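Long-range contacts in extracellular solute-binding protein (Bordetella parapertussis, PDB 3PU5), which probably binds a small solute, perhaps a polyamine, outside the cytoplasm and hands it to an ABC transporter for uptake: residues 5-13 and 34-42; 140-148 and 201-211. All blocks are in the same frame, centred on the assembly; numbering follows the deposited sequence.

In the fold
Contacts 1 and 2 lie on opposite sides of the chain's centre, their own centres 42 Å apart and their nearest atoms about 19 Å apart, so they do not touch. They follow one another in series: contact 1 closes within the first 42 residues, before contact 2 opens. Contact 1 pairs strands 7-12 and 36-41, which helix 15-33 connects. Contact 2 joins strand 145-148 to the end of helix 197-204 and the start of strand 209-213. Each brings parallel strands side by side in its own half of the molecule, consistent with the two alpha/beta lobes of a periplasmic-type binding protein, between which the solute is usually held.

Contact 1 of 2, residues 5-13 and 34-42; sequences DDHIYVTSS and GVKVTLVPG
The His7 imidazole lies alongside the Lys36 side chain, with Lys36 CG 3.6 Å from the ring centroid in a CH-pi contact over one face; Tyr9 CZ lies over the rim of the opposite face. With CG anti to the backbone N (chi1 -173°), the ring swings toward the neighbouring strand, where His7 ND1 makes a weak 3.4 Å hydrogen bond to Lys36 O. One step on, Tyr9 and Thr38 point the same way, and Thr38 CB meets the phenol at Tyr9 CD2, 3.5 Å away, while Val40 CG2 reaches the ring edge. Strands 7-12 and 36-41 run parallel, joined through helix 15-33 in a beta-alpha-beta unit. Their backbones alternate donors and acceptors: Ile8 N binds Lys36 O at 2.8 Å, Thr38 N binds Ile8 O, and Val10 N binds Thr38 O at 2.9 Å. On the other face Ile8, Val10, Val37 and Leu39 form an aliphatic patch. There Val10 CG2 crosses to Val37 CG1 at 3.8 Å, and Ile8 CG1 meets Val37 CG2 at 4.0 Å. Phe258 of helix 252-262 packs against Ile8 and Val10, whereas Asp61 and Val62 bond to the far edge of strand 7-12.

Contact 2 of 2, residues 140-148 and 201-211; sequences EFGKQVFFN and LLTSGEGAIGP
Phe141 crosses Ile209 obliquely, the methyl CG2 of Ile209 sitting over the phenyl face, 4.2 Å from the centroid of the Phe141 ring. Further along, Gln144 meets Ala208: its carbonyl O accepts a nearly straight hydrogen bond from Ala208 N (2.8 Å, 173°), and the two CB atoms lie in contact beside it. Val145 and Ile209 point the same way, with Val145 CG2 and Ile209 CG2 3.9 Å apart. Phe146 buries the most surface. Its N donates to Ile209 O at 3.1 Å, and with CG set between the backbone N and the carbonyl carbon (chi1 55°) the ring folds back over the opposing chain. Gly210 CA lies 3.8 Å from the Phe146 centroid over one face, in a CH-pi contact, and Ile209 O approaches that same face. Leucines from the end of helix 197-204 close in as well: Leu202 CD2 comes to the ring edge, 3.5 Å from Phe146 CE2, while Leu201 CD1 slides past Phe146 CG at 3.6 Å. The bare CA atoms of Gly207 and Gly210 let the phenyl lie this close to the backbone. Phe147 CB points away from segment 201-211, yet ring atom CD2 touches Pro211 CG at 3.8 Å. Strand 145-148 pairs with strand 188-192 on one edge; toward 209-213 a single bridge, Val145 with Ile209, holds it. Helix 197-204 connects 188-192 to 209-213 in a beta-alpha-beta crossover of the kind found in the alpha/beta lobes of periplasmic binding proteins.

Contact 1 of 2, residues 5-13 and 34-42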
loop_
_atom_site.group_PDB
_atom_site.type_symbol
_atom_site.label_atom_id
_atom_site.label_comp_id
_atom_site.label_asym_id
_atom_site.label_seq_id
_atom_site.Cartn_x
_atom_site.Cartn_y
_atom_site.Cartn_z
ATOM N N ASP A 5 28.820 4.786 -18.180
ATOM C CA ASP A 5 28.107 3.644 -17.663
ATOM C C ASP A 5 27.432 3.851 -16.313
ATOM O O ASP A 5 26.595 3.059 -15.964
ATOM C CB ASP A 5 28.954 2.392 -17.681
ATOM C CG ASP A 5 29.434 2.038 -19.070
ATOM O OD1 ASP A 5 28.949 2.631 -20.058
ATOM O OD2 ASP A 5 30.333 1.213 -19.184
ATOM N N ASP A 6 27.779 4.932 -15.598
ATOM C CA ASP A 6 27.207 5.233 -14.287
ATOM C C ASP A 6 25.887 6.018 -14.315
ATOM O O ASP A 6 25.793 7.132 -13.904
ATOM C CB ASP A 6 28.205 5.927 -13.421
ATOM C CG ASP A 6 29.451 5.141 -13.250
ATOM O OD1 ASP A 6 29.397 3.998 -12.802
ATOM O OD2 ASP A 6 30.488 5.709 -13.603
ATOM N N HIS A 7 24.878 5.339 -14.795
ATOM C CA HIS A 7 23.599 5.878 -15.075
ATOM C C HIS A 7 22.631 4.698 -14.949
ATOM O O HIS A 7 22.779 3.750 -15.657
ATOM C CB HIS A 7 23.589 6.481 -16.484
ATOM C CG HIS A 7 22.348 7.227 -16.837
ATOM N ND1 HIS A 7 21.269 7.335 -16.001
ATOM C CD2 HIS A 7 22.019 7.912 -17.949
ATOM C CE1 HIS A 7 20.336 8.044 -16.584
ATOM N NE2 HIS A 7 20.767 8.405 -17.766
ATOM N N ILE A 8 21.663 4.768 -14.051
ATOM C CA ILE A 8 20.652 3.711 -13.958
ATOM C C ILE A 8 19.237 4.206 -14.265
ATOM O O ILE A 8 18.924 5.395 -14.100
ATOM C CB ILE A 8 20.668 2.954 -12.584
ATOM C CG1 ILE A 8 20.359 3.895 -11.408
ATOM C CG2 ILE A 8 21.981 2.212 -12.385
ATOM C CD1 ILE A 8 20.163 3.162 -10.063
ATOM N N TYR A 9 18.396 3.283 -14.728
ATOM C CA TYR A 9 17.006 3.592 -15.031
ATOM C C TYR A 9 16.086 2.856 -14.046
ATOM O O TYR A 9 16.207 1.645 -13.837
ATOM C CB TYR A 9 16.677 3.267 -16.499
ATOM C CG TYR A 9 17.405 4.178 -17.468
ATOM C CD1 TYR A 9 18.741 3.957 -17.789
ATOM C CD2 TYR A 9 16.767 5.269 -18.041
ATOM C CE1 TYR A 9 19.419 4.801 -18.675
ATOM C CE2 TYR A 9 17.432 6.117 -18.918
ATOM C CZ TYR A 9 18.754 5.880 -19.231
ATOM O OH TYR A 9 19.408 6.718 -20.099
ATOM N N VAL A 10 15.196 3.615 -13.419
ATOM C CA VAL A 10 14.324 3.101 -12.364
ATOM C C VAL A 10 12.888 3.460 -12.705
ATOM O O VAL A 10 12.563 4.640 -12.917
ATOM C CB VAL A 10 14.672 3.725 -10.974
ATOM C CG1 VAL A 10 13.761 3.139 -9.866
ATOM C CG2 VAL A 10 16.146 3.498 -10.628
ATOM N N THR A 11 12.023 2.453 -12.761
ATOM C CA THR A 11 10.635 2.711 -13.117
ATOM C C THR A 11 9.954 3.504 -12.017
ATOM O O THR A 11 10.351 3.447 -10.849
ATOM C CB THR A 11 9.844 1.417 -13.359
ATOM O OG1 THR A 11 9.668 0.718 -12.121
ATOM C CG2 THR A 11 10.566 0.524 -14.349
ATOM N N SER A 12 8.929 4.245 -12.406
ATOM C CA SER A 12 8.072 4.921 -11.458
ATOM C C SER A 12 6.715 5.167 -12.112
ATOM O O SER A 12 6.491 4.784 -13.269
ATOM C CB SER A 12 8.711 6.229 -10.991
ATOM O OG SER A 12 8.122 6.663 -9.781
ATOM N N SER A 13 5.808 5.800 -11.377
ATOM C CA SER A 13 4.446 5.970 -11.862
ATOM C C SER A 13 4.251 7.342 -12.494
ATOM O O SER A 13 4.392 7.507 -13.708
ATOM C CB SER A 13 3.444 5.758 -10.722
ATOM O OG SER A 13 3.818 6.491 -9.564
ATOM N N GLY A 34 27.347 9.705 -7.189
ATOM C CA GLY A 34 27.767 10.124 -8.516
ATOM C C GLY A 34 27.079 9.356 -9.637
ATOM O O GLY A 34 27.430 9.495 -10.811
ATOM N N VAL A 35 26.092 8.541 -9.275
ATOM C CA VAL A 35 25.381 7.730 -10.250
ATOM C C VAL A 35 24.109 8.446 -10.657
ATOM O O VAL A 35 23.275 8.772 -9.818
ATOM C CB VAL A 35 25.027 6.348 -9.681
ATOM C CG1 VAL A 35 24.096 5.599 -10.628
ATOM C CG2 VAL A 35 26.302 5.543 -9.421
ATOM N N LYS A 36 23.971 8.711 -11.948
ATOM C CA LYS A 36 22.767 9.358 -12.444
ATOM C C LYS A 36 21.563 8.415 -12.375
ATOM O O LYS A 36 21.680 7.211 -12.635
ATOM C CB LYS A 36 22.972 9.884 -13.871
ATOM C CG LYS A 36 21.688 10.379 -14.509
ATOM C CD LYS A 36 21.870 11.675 -15.278
ATOM C CE LYS A 36 20.518 12.190 -15.747
ATOM N NZ LYS A 36 20.528 13.658 -15.956
ATOM N N VAL A 37 20.411 8.958 -12.010
ATOM C CA VAL A 37 19.189 8.163 -11.972
ATOM C C VAL A 37 18.121 8.797 -12.853
ATOM O O VAL A 37 17.786 9.976 -12.689
ATOM C CB VAL A 37 18.620 8.006 -10.543
ATOM C CG1 VAL A 37 17.352 7.131 -10.578
ATOM C CG2 VAL A 37 19.662 7.406 -9.613
ATOM N N THR A 38 17.593 8.013 -13.786
ATOM C CA THR A 38 16.438 8.441 -14.567
ATOM C C THR A 38 15.205 7.678 -14.108
ATOM O O THR A 38 15.186 6.450 -14.124
ATOM C CB THR A 38 16.641 8.188 -16.085
ATOM O OG1 THR A 38 17.684 9.039 -16.577
ATOM C CG2 THR A 38 15.352 8.469 -16.865
ATOM N N LEU A 39 14.179 8.408 -13.688
ATOM C CA LEU A 39 12.906 7.796 -13.333
ATOM C C LEU A 39 12.034 7.735 -14.582
ATOM O O LEU A 39 11.789 8.763 -15.219
ATOM C CB LEU A 39 12.206 8.618 -12.254
ATOM C CG LEU A 39 12.946 8.716 -10.916
ATOM C CD1 LEU A 39 12.267 9.722 -9.999
ATOM C CD2 LEU A 39 13.029 7.348 -10.249
ATOM N N VAL A 40 11.576 6.535 -14.926
ATOM C CA VAL A 40 10.773 6.324 -16.126
ATOM C C VAL A 40 9.288 6.170 -15.790
ATOM O O VAL A 40 8.872 5.127 -15.280
ATOM C CB VAL A 40 11.248 5.063 -16.867
ATOM C CG1 VAL A 40 10.542 4.942 -18.202
ATOM C CG2 VAL A 40 12.770 5.089 -17.058
ATOM N N PRO A 41 8.479 7.208 -16.072
ATOM C CA PRO A 41 7.039 7.139 -15.781
ATOM C C PRO A 41 6.305 6.068 -16.595
ATOM O O PRO A 41 6.653 5.820 -17.747
ATOM C CB PRO A 41 6.520 8.531 -16.173
ATOM C CG PRO A 41 7.729 9.400 -16.273
ATOM C CD PRO A 41 8.866 8.502 -16.660
ATOM N N GLY A 42 5.284 5.455 -16.002
ATOM C CA GLY A 42 4.515 4.438 -16.694
ATOM C C GLY A 42 3.552 3.717 -15.768
ATOM O O GLY A 42 3.620 3.878 -14.544
#

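Contact 2 of 2, residues 140-148 and 201-211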
loop_
_atom_site.group_PDB
_atom_site.type_symbol
_atom_site.label_atom_id
_atom_site.label_comp_id
_atom_site.label_asym_id
_atom_site.label_seq_id
_atom_site.Cartn_x
_atom_site.Cartn_y
_atom_site.Cartn_z
ATOM N N GLU A 140 -26.350 1.631 14.167
ATOM C CA GLU A 140 -25.930 2.799 14.937
ATOM C C GLU A 140 -25.437 3.979 14.094
ATOM O O GLU A 140 -25.460 5.121 14.550
ATOM C CB GLU A 140 -24.869 2.410 15.972
ATOM C CG GLU A 140 -25.341 1.369 16.978
ATOM C CD GLU A 140 -24.311 1.131 18.075
ATOM O OE1 GLU A 140 -23.407 1.985 18.228
ATOM O OE2 GLU A 140 -24.403 0.097 18.776
ATOM N N PHE A 141 -24.982 3.710 12.873
ATOM C CA PHE A 141 -24.527 4.783 12.001
ATOM C C PHE A 141 -25.579 5.120 10.941
ATOM O O PHE A 141 -25.310 5.884 10.016
ATOM C CB PHE A 141 -23.188 4.416 11.326
ATOM C CG PHE A 141 -22.139 3.894 12.285
ATOM C CD1 PHE A 141 -21.854 4.581 13.462
ATOM C CD2 PHE A 141 -21.438 2.724 12.007
ATOM C CE1 PHE A 141 -20.887 4.109 14.348
ATOM C CE2 PHE A 141 -20.467 2.244 12.885
ATOM C CZ PHE A 141 -20.188 2.943 14.056
ATOM N N GLY A 142 -26.776 4.551 11.068
ATOM C CA GLY A 142 -27.799 4.762 10.060
ATOM C C GLY A 142 -27.336 4.217 8.720
ATOM O O GLY A 142 -26.656 3.196 8.659
ATOM N N LYS A 143 -27.707 4.885 7.637
ATOM C CA LYS A 143 -27.261 4.455 6.321
ATOM C C LYS A 143 -26.156 5.376 5.813
ATOM O O LYS A 143 -26.183 5.841 4.676
ATOM C CB LYS A 143 -28.437 4.402 5.338
ATOM C CG LYS A 143 -28.166 3.552 4.096
ATOM C CD LYS A 143 -29.402 3.480 3.204
ATOM C CE LYS A 143 -29.021 3.107 1.784
ATOM N NZ LYS A 143 -28.628 1.678 1.652
ATOM N N GLN A 144 -25.166 5.628 6.661
ATOM C CA GLN A 144 -24.137 6.612 6.349
ATOM C C GLN A 144 -22.747 5.994 6.285
ATOM O O GLN A 144 -21.733 6.678 6.443
ATOM C CB GLN A 144 -24.201 7.748 7.363
ATOM C CG GLN A 144 -25.568 8.442 7.326
ATOM C CD GLN A 144 -25.837 9.308 8.540
ATOM O OE1 GLN A 144 -24.971 10.049 8.992
ATOM N NE2 GLN A 144 -27.059 9.229 9.063
ATOM N N VAL A 145 -22.722 4.692 6.028
ATOM C CA VAL A 145 -21.476 3.957 5.894
ATOM C C VAL A 145 -21.113 3.822 4.413
ATOM O O VAL A 145 -21.995 3.643 3.572
ATOM C CB VAL A 145 -21.610 2.576 6.569
ATOM C CG1 VAL A 145 -20.298 1.819 6.488
ATOM C CG2 VAL A 145 -22.059 2.756 8.035
ATOM N N PHE A 146 -19.829 3.979 4.092
ATOM C CA PHE A 146 -19.333 3.728 2.736
ATOM C C PHE A 146 -18.326 2.578 2.787
ATOM O O PHE A 146 -17.837 2.245 3.862
ATOM C CB PHE A 146 -18.745 4.994 2.087
ATOM C CG PHE A 146 -17.662 5.671 2.905
ATOM C CD1 PHE A 146 -16.348 5.211 2.861
ATOM C CD2 PHE A 146 -17.958 6.767 3.714
ATOM C CE1 PHE A 146 -15.346 5.830 3.621
ATOM C CE2 PHE A 146 -16.967 7.390 4.474
ATOM C CZ PHE A 146 -15.659 6.925 4.427
ATOM N N PHE A 147 -18.032 1.956 1.644
ATOM C CA PHE A 147 -17.131 0.804 1.618
ATOM C C PHE A 147 -16.453 0.675 0.252
ATOM O O PHE A 147 -17.021 1.074 -0.755
ATOM C CB PHE A 147 -17.900 -0.488 1.940
ATOM C CG PHE A 147 -17.011 -1.669 2.227
ATOM C CD1 PHE A 147 -16.577 -2.492 1.200
ATOM C CD2 PHE A 147 -16.589 -1.942 3.531
ATOM C CE1 PHE A 147 -15.736 -3.572 1.458
ATOM C CE2 PHE A 147 -15.749 -3.026 3.801
ATOM C CZ PHE A 147 -15.327 -3.843 2.761
ATOM N N ASN A 148 -15.241 0.124 0.224
ATOM C CA ASN A 148 -14.487 -0.046 -1.025
ATOM C C ASN A 148 -15.246 -0.884 -2.061
ATOM O O ASN A 148 -15.673 -2.005 -1.762
ATOM C CB ASN A 148 -13.147 -0.765 -0.764
ATOM C CG ASN A 148 -12.390 -0.225 0.441
ATOM O OD1 ASN A 148 -11.190 0.065 0.349
ATOM N ND2 ASN A 148 -13.065 -0.132 1.584
ATOM N N LEU A 201 -16.335 11.957 0.758
ATOM C CA LEU A 201 -17.595 11.516 1.361
ATOM C C LEU A 201 -17.713 12.023 2.800
ATOM O O LEU A 201 -18.772 12.507 3.210
ATOM C CB LEU A 201 -17.719 9.991 1.314
ATOM C CG LEU A 201 -17.882 9.360 -0.073
ATOM C CD1 LEU A 201 -17.679 7.839 -0.028
ATOM C CD2 LEU A 201 -19.232 9.716 -0.669
ATOM N N LEU A 202 -16.626 11.915 3.559
ATOM C CA LEU A 202 -16.612 12.377 4.948
ATOM C C LEU A 202 -16.737 13.897 5.052
ATOM O O LEU A 202 -17.551 14.392 5.828
ATOM C CB LEU A 202 -15.348 11.906 5.685
ATOM C CG LEU A 202 -15.300 10.396 5.945
ATOM C CD1 LEU A 202 -13.940 9.985 6.486
ATOM C CD2 LEU A 202 -16.428 9.946 6.877
ATOM N N THR A 203 -15.930 14.621 4.276
ATOM C CA THR A 203 -15.892 16.090 4.369
ATOM C C THR A 203 -17.118 16.784 3.775
ATOM O O THR A 203 -17.445 17.908 4.156
ATOM C CB THR A 203 -14.619 16.689 3.735
ATOM O OG1 THR A 203 -14.571 16.362 2.345
ATOM C CG2 THR A 203 -13.375 16.164 4.423
ATOM N N SER A 204 -17.800 16.108 2.854
ATOM C CA SER A 204 -19.016 16.638 2.259
ATOM C C SER A 204 -20.172 16.502 3.229
ATOM O O SER A 204 -21.199 17.164 3.081
ATOM C CB SER A 204 -19.351 15.894 0.965
ATOM O OG SER A 204 -19.786 14.566 1.220
ATOM N N GLY A 205 -19.992 15.628 4.216
ATOM C CA GLY A 205 -21.040 15.306 5.162
ATOM C C GLY A 205 -21.916 14.147 4.721
ATOM O O GLY A 205 -22.778 13.706 5.477
ATOM N N GLU A 206 -21.718 13.651 3.500
ATOM C CA GLU A 206 -22.566 12.564 3.007
ATOM C C GLU A 206 -22.327 11.265 3.784
ATOM O O GLU A 206 -23.270 10.539 4.115
ATOM C CB GLU A 206 -22.417 12.336 1.490
ATOM C CG GLU A 206 -23.518 11.414 0.937
ATOM C CD GLU A 206 -23.496 11.219 -0.582
ATOM O OE1 GLU A 206 -22.438 11.412 -1.224
ATOM O OE2 GLU A 206 -24.555 10.843 -1.135
ATOM N N GLY A 207 -21.068 10.983 4.092
ATOM C CA GLY A 207 -20.727 9.764 4.798
ATOM C C GLY A 207 -20.287 10.049 6.222
ATOM O O GLY A 207 -19.798 11.143 6.518
ATOM N N ALA A 208 -20.470 9.072 7.109
ATOM C CA ALA A 208 -20.093 9.244 8.510
ATOM C C ALA A 208 -18.858 8.421 8.860
ATOM O O ALA A 208 -18.066 8.819 9.707
ATOM C CB ALA A 208 -21.259 8.874 9.430
ATOM N N ILE A 209 -18.696 7.278 8.194
ATOM C CA ILE A 209 -17.638 6.339 8.537
ATOM C C ILE A 209 -17.453 5.299 7.430
ATOM O O ILE A 209 -18.382 4.991 6.690
ATOM C CB ILE A 209 -17.979 5.645 9.877
ATOM C CG1 ILE A 209 -16.815 4.789 10.394
ATOM C CG2 ILE A 209 -19.270 4.820 9.760
ATOM C CD1 ILE A 209 -16.975 4.400 11.850
ATOM N N GLY A 210 -16.248 4.760 7.320
ATOM C CA GLY A 210 -15.959 3.729 6.346
ATOM C C GLY A 210 -14.459 3.585 6.237
ATOM O O GLY A 210 -13.727 4.329 6.888
ATOM N N PRO A 211 -13.987 2.619 5.432
ATOM C CA PRO A 211 -12.538 2.421 5.296
ATOM C C PRO A 211 -11.862 3.599 4.591
ATOM O O PRO A 211 -12.424 4.152 3.644
ATOM C CB PRO A 211 -12.430 1.140 4.455
ATOM C CG PRO A 211 -13.777 0.431 4.658
ATOM C CD PRO A 211 -14.758 1.574 4.736
#